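Local coordinates for galacto-N-biose/lacto-N-biose I transporter substrate-binding protein (Bifidobacterium longum, PDB 2Z8F) that binds galacto-N-biose and lacto-N-biose, here held in complex with lacto-N-tetraose, and probably delivers them to an ABC transporter for uptake, at residues D96-A101 against G120-L125; S172-E177 against N228-P233. All coordinates share one frame; numbering follows the deposited sequence.

How the contacts relate
The two contacts lie about 36 Å apart between centres, on opposite sides of the chain's centre, and their nearest atoms stay about 20 Å from one another. Contact 1 closes before contact 2 opens, so they follow in series along a fold of the solute-binding protein family. Contact 2 belongs to the sugar site: Asp176, Glu177 and Trp231 are among the residues of the glycan pocket. Contact 1 is structural packing, fastening the start of helix 98-104 to strand 121-126; the side chain of Leu125 is about 13 Å from a bound galactose. In contact 2 an aspartate takes two N-H groups across the interface, whereas Asp96 of contact 1 accepts within its own segment.

Contact 1 of 2, residues D96-A101 against G120-L125; sequences DVTQYA and GKAYGL
Ala122 has both its backbone polar groups taken up by Val97 and Thr98. Val97 N donates to Ala122 O at 2.8 Å with an N-H...O angle of 163°, while Ala122 N reaches Thr98 OG1 at 2.9 Å. That hydroxyl gives its own hydrogen to Asp96, with OG1 2.7 Å from Asp96 OD1. Since Thr98 N also donates to Asp96 OD1, over 2.9 Å, the carboxylate oxygen closes an Asx turn just as the helix begins, with Val97 at the N-cap position.

The charged pair meets differently. With CG anti to the backbone N (chi1 175°), the Asp96 carboxylate faces Thr98 through OD1 and crosses Lys121 at about a right angle, OD2 lying 3.5 Å from Lys121 CD. The extended lysine leaves NZ 4.4 Å from Asp96 OD2, beyond a salt bridge, and a water joins them, donating to OD2 and accepting from NZ. With an alanine in place of Asp96, the Thr98 hydroxyl and N-H would probably lose their shared acceptor, leaving OG1 less firmly aimed at Ala122 N.

Apolar packing completes the contact. The methyls Ala101 CB and Ala122 CB touch at 3.5 Å, and Leu125 CD2 lies 4.3 Å from Ala101 CB. Gly124 O is buried here without a polar partner.

Strand 121-126 runs antiparallel to strand 290-294, Tyr123 and Leu125 bonding through their backbones to Val294 and Val292. The Tyr123 ring stands edge-to-face with Phe89, and the opening of helix 98-104 packs on helix 301-311, Val97 against Pro301 and Ala101 against Met305.

Contact 2 of 2, residues S172-E177 against N228-P233; sequences SYQPDE and NPRWDP. With GAL (beta-D-galactopyranose), chain C; NAG (2-acetamido-2-deoxy-beta-D-glucopyranose), chain B.
Asp176 reaches into the type I turn Pro229-Asp232 and holds its two central N-H groups. Its CB lies 3.8 Å from the galactose O6. The side chain sets CG between the backbone N and carbonyl carbon (chi1 57°), so that it crosses Pro229 at about a right angle, CG 3.6 Å from Pro229 CB. At the tip the oxygens divide the work: OD1 accepts from Arg230 N at 2.7 Å, and OD2 uses its syn lone pair for Trp231 N at 3.1 Å.

Next to it, Glu177 OE2 takes the indole hydrogen of Trp231 NE1 at 2.6 Å, almost in the ring plane but on the anti side of a carboxylate turned 74° from the indole. Its other oxygen accepts from Asn180, which also bonds the galactose. One face of the indole lies against Arg230 CG; NAG C6 sits 3.5 Å above the opposite face. Arg230 itself pairs with Glu253.

With its backbone N-H, its N-H edge and one face all engaged, Trp231 is likely to have little freedom to turn. Asp176 and Glu177, with Arg230 behind the ring, probably hold the indole in place for C5 and C6 of the N-acetylglucosamine, an apolar sugar-on-aromatic contact of the kind common in carbohydrate-binding sites.

Contact 1 of 2, residues D96-A101 against G120-L125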
ATOM      1  N   ASP A  96     -14.587  12.107  14.736  1.00 22.23           N
ATOM      2  CA  ASP A  96     -15.548  11.011  14.765  1.00 22.59           C
ATOM      3  C   ASP A  96     -16.712  11.338  13.829  1.00 21.83           C
ATOM      4  O   ASP A  96     -17.416  12.327  14.042  1.00 22.41           O
ATOM      5  CB  ASP A  96     -16.048  10.858  16.213  1.00 23.11           C
ATOM      6  CG  ASP A  96     -17.141   9.818  16.370  1.00 25.58           C
ATOM      7  OD1 ASP A  96     -17.621   9.284  15.360  1.00 25.56           O
ATOM      8  OD2 ASP A  96     -17.551   9.566  17.538  1.00 27.87           O
ATOM      9  N   VAL A  97     -16.870  10.542  12.778  1.00 21.89           N
ATOM     10  CA  VAL A  97     -17.947  10.733  11.788  1.00 21.37           C
ATOM     11  C   VAL A  97     -18.814   9.481  11.693  1.00 21.31           C
ATOM     12  O   VAL A  97     -19.389   9.163  10.637  1.00 21.35           O
ATOM     13  CB  VAL A  97     -17.406  11.132  10.389  1.00 21.82           C
ATOM     14  CG1 VAL A  97     -16.913  12.582  10.391  1.00 20.45           C
ATOM     15  CG2 VAL A  97     -16.300  10.191   9.917  1.00 20.26           C
ATOM     16  N   THR A  98     -18.892   8.738  12.797  1.00 21.45           N
ATOM     17  CA  THR A  98     -19.653   7.497  12.823  1.00 22.55           C
ATOM     18  C   THR A  98     -21.073   7.618  12.258  1.00 22.38           C
ATOM     19  O   THR A  98     -21.506   6.767  11.466  1.00 22.69           O
ATOM     20  CB  THR A  98     -19.708   6.932  14.261  1.00 22.09           C
ATOM     21  OG1 THR A  98     -18.367   6.754  14.733  1.00 23.08           O
ATOM     22  CG2 THR A  98     -20.412   5.581  14.295  1.00 24.75           C
ATOM     23  N   GLN A  99     -21.781   8.669  12.665  1.00 23.28           N
ATOM     24  CA  GLN A  99     -23.179   8.837  12.263  1.00 23.17           C
ATOM     25  C   GLN A  99     -23.323   9.077  10.751  1.00 23.54           C
ATOM     26  O   GLN A  99     -24.411   8.880  10.181  1.00 23.29           O
ATOM     27  CB  GLN A  99     -23.846   9.959  13.048  1.00 24.14           C
ATOM     28  CG  GLN A  99     -23.320  11.369  12.784  1.00 24.11           C
ATOM     29  CD  GLN A  99     -24.329  12.437  13.214  1.00 27.68           C
ATOM     30  OE1 GLN A  99     -25.548  12.251  13.094  1.00 27.19           O
ATOM     31  NE2 GLN A  99     -23.821  13.563  13.705  1.00 29.12           N
ATOM     32  N   TYR A 100     -22.230   9.504  10.112  1.00 22.10           N
ATOM     33  CA  TYR A 100     -22.226   9.677   8.654  1.00 21.46           C
ATOM     34  C   TYR A 100     -21.720   8.442   7.933  1.00 21.20           C
ATOM     35  O   TYR A 100     -22.351   7.980   6.996  1.00 21.43           O
ATOM     36  CB  TYR A 100     -21.428  10.922   8.243  1.00 21.24           C
ATOM     37  CG  TYR A 100     -21.834  12.150   9.021  1.00 20.84           C
ATOM     38  CD1 TYR A 100     -23.121  12.676   8.899  1.00 19.54           C
ATOM     39  CD2 TYR A 100     -20.940  12.782   9.888  1.00 21.33           C
ATOM     40  CE1 TYR A 100     -23.522  13.779   9.627  1.00 19.96           C
ATOM     41  CE2 TYR A 100     -21.326  13.893  10.624  1.00 20.76           C
ATOM     42  CZ  TYR A 100     -22.622  14.402  10.460  1.00 20.51           C
ATOM     43  OH  TYR A 100     -22.999  15.503  11.170  1.00 22.85           O
ATOM     44  N   ALA A 101     -20.585   7.892   8.385  1.00 20.96           N
ATOM     45  CA  ALA A 101     -20.060   6.639   7.830  1.00 20.45           C
ATOM     46  C   ALA A 101     -21.121   5.534   7.732  1.00 20.93           C
ATOM     47  O   ALA A 101     -21.184   4.839   6.732  1.00 20.27           O
ATOM     48  CB  ALA A 101     -18.845   6.140   8.641  1.00 21.13           C
ATOM     49  N   GLY A 120     -14.836   1.203  17.563  1.00 31.68           N
ATOM     50  CA  GLY A 120     -16.197   1.190  17.051  1.00 30.85           C
ATOM     51  C   GLY A 120     -16.663   2.565  16.616  1.00 29.83           C
ATOM     52  O   GLY A 120     -17.861   2.793  16.426  1.00 31.20           O
ATOM     53  N   LYS A 121     -15.722   3.496  16.495  1.00 28.14           N
ATOM     54  CA  LYS A 121     -16.031   4.811  15.917  1.00 26.08           C
ATOM     55  C   LYS A 121     -15.352   4.930  14.558  1.00 24.41           C
ATOM     56  O   LYS A 121     -14.227   4.473  14.388  1.00 24.17           O
ATOM     57  CB  LYS A 121     -15.588   5.936  16.843  1.00 26.54           C
ATOM     58  CG  LYS A 121     -16.423   6.022  18.112  1.00 27.84           C
ATOM     59  CD  LYS A 121     -15.818   6.986  19.117  1.00 32.26           C
ATOM     60  CE  LYS A 121     -16.746   7.181  20.314  1.00 34.94           C
ATOM     61  NZ  LYS A 121     -16.141   8.041  21.384  1.00 38.02           N
ATOM     62  N   ALA A 122     -16.043   5.543  13.594  1.00 22.74           N
ATOM     63  CA  ALA A 122     -15.508   5.678  12.236  1.00 21.57           C
ATOM     64  C   ALA A 122     -14.955   7.075  12.003  1.00 20.51           C
ATOM     65  O   ALA A 122     -15.496   8.065  12.521  1.00 20.79           O
ATOM     66  CB  ALA A 122     -16.574   5.339  11.185  1.00 21.33           C
ATOM     67  N   TYR A 123     -13.876   7.140  11.223  1.00 20.17           N
ATOM     68  CA  TYR A 123     -13.137   8.396  11.048  1.00 19.49           C
ATOM     69  C   TYR A 123     -13.007   8.810   9.597  1.00 20.03           C
ATOM     70  O   TYR A 123     -12.293   9.764   9.284  1.00 19.73           O
ATOM     71  CB  TYR A 123     -11.778   8.352  11.781  1.00 20.82           C
ATOM     72  CG  TYR A 123     -11.994   8.268  13.271  1.00 20.33           C
ATOM     73  CD1 TYR A 123     -12.220   9.427  14.026  1.00 22.27           C
ATOM     74  CD2 TYR A 123     -12.034   7.028  13.922  1.00 22.10           C
ATOM     75  CE1 TYR A 123     -12.452   9.352  15.406  1.00 22.93           C
ATOM     76  CE2 TYR A 123     -12.274   6.950  15.301  1.00 22.43           C
ATOM     77  CZ  TYR A 123     -12.479   8.109  16.023  1.00 24.05           C
ATOM     78  OH  TYR A 123     -12.724   8.049  17.376  1.00 26.13           O
ATOM     79  N   GLY A 124     -13.741   8.115   8.735  1.00 19.54           N
ATOM     80  CA  GLY A 124     -13.788   8.449   7.295  1.00 19.13           C
ATOM     81  C   GLY A 124     -14.362   7.310   6.481  1.00 19.04           C
ATOM     82  O   GLY A 124     -15.229   6.553   6.961  1.00 18.32           O
ATOM     83  N   LEU A 125     -13.886   7.167   5.248  1.00 18.09           N
ATOM     84  CA  LEU A 125     -14.313   6.063   4.413  1.00 16.99           C
ATOM     85  C   LEU A 125     -13.127   5.414   3.709  1.00 17.71           C
ATOM     86  O   LEU A 125     -12.166   6.125   3.341  1.00 17.17           O
ATOM     87  CB  LEU A 125     -15.366   6.504   3.379  1.00 17.11           C
ATOM     88  CG  LEU A 125     -16.701   7.007   3.904  1.00 18.80           C
ATOM     89  CD1 LEU A 125     -17.526   7.564   2.758  1.00 19.28           C
ATOM     90  CD2 LEU A 125     -17.457   5.872   4.587  1.00 17.10           C
TER
HETATM   91  O   HOH W   1     -16.273  10.611  19.723  1.00 41.42           O

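Contact 2 of 2, residues S172-E177 against N228-P233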
ATOM      1  N   SER A 172      13.236  -8.283  -6.749  1.00 18.08           N
ATOM      2  CA  SER A 172      13.864  -7.077  -6.221  1.00 18.80           C
ATOM      3  C   SER A 172      13.806  -7.056  -4.699  1.00 18.88           C
ATOM      4  O   SER A 172      12.862  -7.589  -4.087  1.00 19.73           O
ATOM      5  CB  SER A 172      13.241  -5.814  -6.797  1.00 19.45           C
ATOM      6  OG  SER A 172      11.949  -5.568  -6.236  1.00 20.53           O
ATOM      7  N   TYR A 173      14.854  -6.513  -4.099  1.00 18.37           N
ATOM      8  CA  TYR A 173      14.888  -6.190  -2.683  1.00 18.15           C
ATOM      9  C   TYR A 173      14.831  -4.674  -2.603  1.00 18.67           C
ATOM     10  O   TYR A 173      15.738  -4.011  -3.123  1.00 18.96           O
ATOM     11  CB  TYR A 173      16.200  -6.701  -2.090  1.00 18.79           C
ATOM     12  CG  TYR A 173      16.430  -6.386  -0.638  1.00 18.23           C
ATOM     13  CD1 TYR A 173      15.774  -7.106   0.358  1.00 19.69           C
ATOM     14  CD2 TYR A 173      17.343  -5.397  -0.242  1.00 19.50           C
ATOM     15  CE1 TYR A 173      16.005  -6.832   1.705  1.00 18.18           C
ATOM     16  CE2 TYR A 173      17.593  -5.132   1.113  1.00 18.71           C
ATOM     17  CZ  TYR A 173      16.913  -5.860   2.085  1.00 19.77           C
ATOM     18  OH  TYR A 173      17.134  -5.627   3.437  1.00 17.81           O
ATOM     19  N   GLN A 174      13.796  -4.148  -1.950  1.00 18.16           N
ATOM     20  CA  GLN A 174      13.506  -2.720  -1.967  1.00 18.76           C
ATOM     21  C   GLN A 174      13.691  -2.140  -0.565  1.00 19.11           C
ATOM     22  O   GLN A 174      12.733  -2.060   0.228  1.00 18.45           O
ATOM     23  CB  GLN A 174      12.078  -2.493  -2.485  1.00 18.18           C
ATOM     24  CG  GLN A 174      11.890  -2.970  -3.914  1.00 18.05           C
ATOM     25  CD  GLN A 174      10.474  -2.872  -4.397  1.00 15.76           C
ATOM     26  OE1 GLN A 174       9.664  -2.158  -3.817  1.00 17.94           O
ATOM     27  NE2 GLN A 174      10.165  -3.592  -5.468  1.00 20.05           N
ATOM     28  N   PRO A 175      14.919  -1.682  -0.251  1.00 19.74           N
ATOM     29  CA  PRO A 175      15.139  -1.232   1.116  1.00 19.62           C
ATOM     30  C   PRO A 175      14.283  -0.043   1.538  1.00 19.53           C
ATOM     31  O   PRO A 175      13.976   0.079   2.721  1.00 20.19           O
ATOM     32  CB  PRO A 175      16.643  -0.880   1.146  1.00 19.93           C
ATOM     33  CG  PRO A 175      17.049  -0.753  -0.259  1.00 20.95           C
ATOM     34  CD  PRO A 175      16.121  -1.540  -1.104  1.00 19.01           C
ATOM     35  N   ASP A 176      13.907   0.831   0.594  1.00 19.24           N
ATOM     36  CA  ASP A 176      13.047   1.987   0.878  1.00 19.58           C
ATOM     37  C   ASP A 176      11.551   1.631   1.004  1.00 19.03           C
ATOM     38  O   ASP A 176      10.716   2.514   1.212  1.00 20.23           O
ATOM     39  CB  ASP A 176      13.211   3.095  -0.183  1.00 19.70           C
ATOM     40  CG  ASP A 176      12.921   2.625  -1.613  1.00 22.40           C
ATOM     41  OD1 ASP A 176      12.920   1.408  -1.889  1.00 20.49           O
ATOM     42  OD2 ASP A 176      12.705   3.490  -2.506  1.00 21.51           O
ATOM     43  N   GLU A 177      11.239   0.335   0.894  1.00 18.17           N
ATOM     44  CA  GLU A 177       9.868  -0.160   1.027  1.00 17.35           C
ATOM     45  C   GLU A 177       9.808  -1.267   2.046  1.00 17.84           C
ATOM     46  O   GLU A 177       8.775  -1.934   2.163  1.00 16.71           O
ATOM     47  CB  GLU A 177       9.311  -0.650  -0.316  1.00 18.51           C
ATOM     48  CG  GLU A 177       8.906   0.546  -1.227  1.00 17.36           C
ATOM     49  CD  GLU A 177       7.672   1.294  -0.685  1.00 21.51           C
ATOM     50  OE1 GLU A 177       6.873   0.690   0.078  1.00 20.73           O
ATOM     51  OE2 GLU A 177       7.493   2.485  -1.025  1.00 24.16           O
ATOM     52  N   ASN A 228      18.300  -1.899  -5.844  1.00 22.15           N
ATOM     53  CA  ASN A 228      17.971  -0.494  -6.100  1.00 22.02           C
ATOM     54  C   ASN A 228      16.743  -0.086  -5.288  1.00 22.88           C
ATOM     55  O   ASN A 228      15.792  -0.865  -5.195  1.00 22.65           O
ATOM     56  CB  ASN A 228      17.692  -0.259  -7.586  1.00 22.92           C
ATOM     57  CG  ASN A 228      18.815  -0.743  -8.484  1.00 24.00           C
ATOM     58  OD1 ASN A 228      18.593  -1.594  -9.349  1.00 27.60           O
ATOM     59  ND2 ASN A 228      20.031  -0.218  -8.272  1.00 24.07           N
ATOM     60  N   PRO A 229      16.764   1.109  -4.672  1.00 22.19           N
ATOM     61  CA  PRO A 229      15.571   1.612  -3.991  1.00 21.98           C
ATOM     62  C   PRO A 229      14.421   1.746  -4.992  1.00 21.85           C
ATOM     63  O   PRO A 229      14.646   2.162  -6.136  1.00 21.73           O
ATOM     64  CB  PRO A 229      16.026   2.986  -3.466  1.00 22.83           C
ATOM     65  CG  PRO A 229      17.517   2.836  -3.340  1.00 21.89           C
ATOM     66  CD  PRO A 229      17.910   2.035  -4.529  1.00 22.99           C
ATOM     67  N   ARG A 230      13.211   1.357  -4.589  1.00 21.03           N
ATOM     68  CA  ARG A 230      12.059   1.287  -5.507  1.00 21.20           C
ATOM     69  C   ARG A 230      11.801   2.609  -6.233  1.00 22.04           C
ATOM     70  O   ARG A 230      11.411   2.634  -7.414  1.00 21.34           O
ATOM     71  CB  ARG A 230      10.810   0.912  -4.689  1.00 20.84           C
ATOM     72  CG  ARG A 230       9.484   0.916  -5.455  1.00 18.47           C
ATOM     73  CD  ARG A 230       9.478  -0.079  -6.601  1.00 18.58           C
ATOM     74  NE  ARG A 230       8.219  -0.065  -7.330  1.00 19.31           N
ATOM     75  CZ  ARG A 230       7.906   0.797  -8.287  1.00 21.91           C
ATOM     76  NH1 ARG A 230       8.768   1.751  -8.648  1.00 22.05           N
ATOM     77  NH2 ARG A 230       6.731   0.705  -8.879  1.00 20.50           N
ATOM     78  N   TRP A 231      11.997   3.691  -5.499  1.00 23.45           N
ATOM     79  CA  TRP A 231      11.597   5.011  -5.985  1.00 24.86           C
ATOM     80  C   TRP A 231      12.746   5.783  -6.615  1.00 26.77           C
ATOM     81  O   TRP A 231      12.563   6.933  -7.024  1.00 28.18           O
ATOM     82  CB  TRP A 231      10.826   5.777  -4.892  1.00 24.89           C
ATOM     83  CG  TRP A 231       9.665   4.913  -4.410  1.00 24.60           C
ATOM     84  CD1 TRP A 231       9.578   4.253  -3.219  1.00 24.64           C
ATOM     85  CD2 TRP A 231       8.495   4.542  -5.167  1.00 24.38           C
ATOM     86  NE1 TRP A 231       8.422   3.502  -3.179  1.00 23.51           N
ATOM     87  CE2 TRP A 231       7.734   3.666  -4.356  1.00 24.78           C
ATOM     88  CE3 TRP A 231       8.020   4.861  -6.448  1.00 25.43           C
ATOM     89  CZ2 TRP A 231       6.519   3.105  -4.780  1.00 23.89           C
ATOM     90  CZ3 TRP A 231       6.808   4.316  -6.872  1.00 24.52           C
ATOM     91  CH2 TRP A 231       6.070   3.445  -6.034  1.00 25.77           C
ATOM     92  N   ASP A 232      13.903   5.134  -6.729  1.00 27.49           N
ATOM     93  CA  ASP A 232      15.074   5.703  -7.428  1.00 28.80           C
ATOM     94  C   ASP A 232      15.059   5.432  -8.934  1.00 28.48           C
ATOM     95  O   ASP A 232      14.570   4.399  -9.382  1.00 27.71           O
ATOM     96  CB  ASP A 232      16.366   5.148  -6.819  1.00 29.61           C
ATOM     97  CG  ASP A 232      16.758   5.862  -5.541  1.00 33.53           C
ATOM     98  OD1 ASP A 232      16.029   6.793  -5.114  1.00 38.26           O
ATOM     99  OD2 ASP A 232      17.806   5.499  -4.960  1.00 37.94           O
ATOM    100  N   PRO A 233      15.625   6.362  -9.743  1.00 28.00           N
ATOM    101  CA  PRO A 233      15.746   6.112 -11.179  1.00 28.11           C
ATOM    102  C   PRO A 233      16.446   4.800 -11.551  1.00 27.13           C
ATOM    103  O   PRO A 233      16.182   4.246 -12.620  1.00 27.61           O
ATOM    104  CB  PRO A 233      16.572   7.323 -11.676  1.00 27.98           C
ATOM    105  CG  PRO A 233      16.285   8.390 -10.671  1.00 27.99           C
ATOM    106  CD  PRO A 233      16.110   7.699  -9.358  1.00 28.95           C
TER
HETATM  107  C1  GAL C   2       8.662   5.629   2.527  1.00 22.12           C
HETATM  108  C2  GAL C   2       7.174   5.615   2.137  1.00 19.52           C
HETATM  109  C3  GAL C   2       6.926   5.211   0.690  1.00 17.69           C
HETATM  110  C4  GAL C   2       7.842   5.988  -0.260  1.00 20.80           C
HETATM  111  C5  GAL C   2       9.292   5.881   0.222  1.00 22.18           C
HETATM  112  C6  GAL C   2      10.252   6.720  -0.619  1.00 24.46           C
HETATM  113  O2  GAL C   2       6.523   4.727   3.010  1.00 21.11           O
HETATM  114  O3  GAL C   2       5.528   5.456   0.517  1.00 18.45           O
HETATM  115  O4  GAL C   2       7.443   7.332  -0.174  1.00 22.10           O
HETATM  116  O5  GAL C   2       9.391   6.335   1.549  1.00 22.28           O
HETATM  117  O6  GAL C   2      11.562   6.543  -0.068  1.00 26.92           O
HETATM  118  C1  NAG B   3       4.944   5.002  -0.711  1.00 17.18           C
HETATM  119  C2  NAG B   3       3.439   4.891  -0.462  1.00 15.61           C
HETATM  120  C3  NAG B   3       2.597   4.694  -1.731  1.00 15.90           C
HETATM  121  C4  NAG B   3       3.048   5.705  -2.823  1.00 16.84           C
HETATM  122  C5  NAG B   3       4.566   5.568  -2.988  1.00 17.88           C
HETATM  123  C6  NAG B   3       5.093   6.412  -4.153  1.00 21.08           C
HETATM  124  C7  NAG B   3       2.543   4.000   1.592  1.00 16.02           C
HETATM  125  C8  NAG B   3       2.360   2.782   2.459  1.00 16.90           C
HETATM  126  N2  NAG B   3       3.218   3.777   0.479  1.00 16.83           N
HETATM  127  O3  NAG B   3       1.278   4.885  -1.239  1.00 15.72           O
HETATM  128  O4  NAG B   3       2.427   5.368  -4.039  1.00 19.40           O
HETATM  129  O5  NAG B   3       5.166   5.937  -1.758  1.00 18.68           O
HETATM  130  O6  NAG B   3       4.905   7.769  -3.839  1.00 21.50           O
HETATM  131  O7  NAG B   3       2.048   5.071   1.944  1.00 17.59           O
HETATM  132  O   HOH W   2      15.679  -3.504  -5.863  1.00 19.74           O